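Local coordinates for protein inositol dehydrogenase (PDB 4MKX) that probably oxidises scyllo-inositol as an NAD-dependent sugar alcohol dehydrogenase of the Gfo/Idh/MocA family, at residues I197-V202 with A247-G252. Numbering follows the deposited sequence.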
# COMPACT_ATOMS: atom_id res chain seq x y z
N ILE A 197 -9.24 -15.94 -21.88
CA ILE A 197 -9.58 -17.32 -21.57
C ILE A 197 -9.27 -17.67 -20.12
O ILE A 197 -10.06 -18.34 -19.47
CB ILE A 197 -8.91 -18.32 -22.54
CG1 ILE A 197 -9.55 -18.20 -23.92
CG2 ILE A 197 -9.12 -19.75 -22.06
CD1 ILE A 197 -9.36 -19.42 -24.81
N HIS A 198 -8.14 -17.20 -19.60
CA HIS A 198 -7.81 -17.48 -18.21
C HIS A 198 -8.79 -16.80 -17.26
O HIS A 198 -9.10 -17.32 -16.19
CB HIS A 198 -6.40 -17.05 -17.86
CG HIS A 198 -5.32 -17.84 -18.52
ND1 HIS A 198 -5.14 -19.19 -18.29
CD2 HIS A 198 -4.35 -17.47 -19.39
CE1 HIS A 198 -4.12 -19.62 -19.00
NE2 HIS A 198 -3.61 -18.60 -19.67
N ASP A 199 -9.26 -15.61 -17.65
CA ASP A 199 -10.23 -14.90 -16.83
C ASP A 199 -11.58 -15.61 -16.82
O ASP A 199 -12.23 -15.71 -15.78
CB ASP A 199 -10.39 -13.46 -17.34
CG ASP A 199 -9.12 -12.65 -17.15
OD1 ASP A 199 -8.62 -12.58 -16.01
OD2 ASP A 199 -8.63 -12.08 -18.15
N ILE A 200 -12.00 -16.10 -17.98
CA ILE A 200 -13.22 -16.89 -18.06
C ILE A 200 -13.11 -18.11 -17.15
O ILE A 200 -14.01 -18.39 -16.36
CB ILE A 200 -13.52 -17.29 -19.51
CG1 ILE A 200 -13.97 -16.05 -20.30
CG2 ILE A 200 -14.62 -18.35 -19.57
CD1 ILE A 200 -13.82 -16.21 -21.79
N ASP A 201 -11.99 -18.82 -17.22
CA ASP A 201 -11.81 -19.96 -16.35
C ASP A 201 -11.83 -19.60 -14.86
O ASP A 201 -12.42 -20.32 -14.04
CB ASP A 201 -10.52 -20.69 -16.70
CG ASP A 201 -10.37 -21.96 -15.92
OD1 ASP A 201 -11.15 -22.92 -16.18
OD2 ASP A 201 -9.49 -22.01 -15.02
N VAL A 202 -11.20 -18.49 -14.50
CA VAL A 202 -11.22 -18.03 -13.13
C VAL A 202 -12.64 -17.77 -12.63
O VAL A 202 -12.99 -18.15 -11.52
CB VAL A 202 -10.33 -16.75 -12.95
CG1 VAL A 202 -10.85 -15.87 -11.84
CG2 VAL A 202 -8.89 -17.14 -12.71
N ALA A 247 -20.20 -10.25 -14.02
CA ALA A 247 -18.76 -10.28 -14.23
C ALA A 247 -18.35 -9.19 -15.20
O ALA A 247 -19.08 -8.85 -16.12
CB ALA A 247 -18.29 -11.65 -14.73
N ILE A 248 -17.17 -8.64 -14.95
CA ILE A 248 -16.62 -7.59 -15.79
C ILE A 248 -15.24 -8.04 -16.24
O ILE A 248 -14.45 -8.50 -15.42
CB ILE A 248 -16.46 -6.30 -14.97
CG1 ILE A 248 -17.83 -5.78 -14.53
CG2 ILE A 248 -15.73 -5.23 -15.78
CD1 ILE A 248 -17.76 -4.62 -13.60
N LEU A 249 -14.96 -7.93 -17.53
CA LEU A 249 -13.63 -8.26 -18.03
C LEU A 249 -13.01 -7.05 -18.71
O LEU A 249 -13.69 -6.28 -19.36
CB LEU A 249 -13.70 -9.38 -19.07
CG LEU A 249 -14.18 -10.74 -18.62
CD1 LEU A 249 -14.07 -11.72 -19.78
CD2 LEU A 249 -13.36 -11.21 -17.43
N VAL A 250 -11.70 -6.89 -18.55
CA VAL A 250 -10.97 -5.96 -19.40
C VAL A 250 -9.75 -6.72 -19.92
O VAL A 250 -9.10 -7.43 -19.16
CB VAL A 250 -10.52 -4.69 -18.67
CG1 VAL A 250 -9.57 -3.89 -19.55
CG2 VAL A 250 -11.72 -3.82 -18.32
N ALA A 251 -9.50 -6.61 -21.21
CA ALA A 251 -8.35 -7.25 -21.83
C ALA A 251 -7.63 -6.19 -22.63
O ALA A 251 -8.25 -5.30 -23.21
CB ALA A 251 -8.78 -8.39 -22.74
N GLY A 252 -6.31 -6.27 -22.68
CA GLY A 252 -5.59 -5.26 -23.40
C GLY A 252 -4.19 -5.70 -23.71
O GLY A 252 -3.71 -6.71 -23.20
O HOH W 1 -9.82 -10.28 -19.83
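Leu-249 reaches from the strand toward the helix and divides its two methyls between Asp-199 and Ile-200, the only cross-segment pairs within 4.5 Å. CD2 lies 3.7 Å from CB of Asp-199, so the leucine meets the methylene of the aspartate rather than its carboxylate. CD1 takes the apolar partner, with CG1 of Ile-200 4.4 Å away, a looser van der Waals approach. With CG of Leu-249 anti to its carbonyl carbon (chi1 -64°), the isobutyl group projects off the strand and its fork opens onto the helix. Leu-341 of helix 328-347 touches both Leu-249 and Ile-200, extending this apolar patch. Only 118 Å² is buried in all, and the paired CA atoms of Asp-199 and Leu-249 stand 7.6 Å apart.

The polar link is indirect. One water donates to OD2 of Asp-199 at 2.7 Å and to the backbone O of Val-250 at 3.0 Å, bridging helix and strand. The buried carboxylate is also gripped by neighbours: OD1 forms a salt bridge with Arg-141 and hydrogen-bonds Ser-167, while OD2 hydrogen-bonds Ser-169. Several partners on both oxygens should restrict its rotation, and the arginine probably stabilises the negative charge.

Helix 197-207, together with helix 328-347, packs on one face of the mixed sheet, while Ile-248 and Val-250 on the other pack on Ile-248 of the second subunit, a layering characteristic of the C-terminal alpha/beta domain of Gfo/Idh/MocA oxidoreductases.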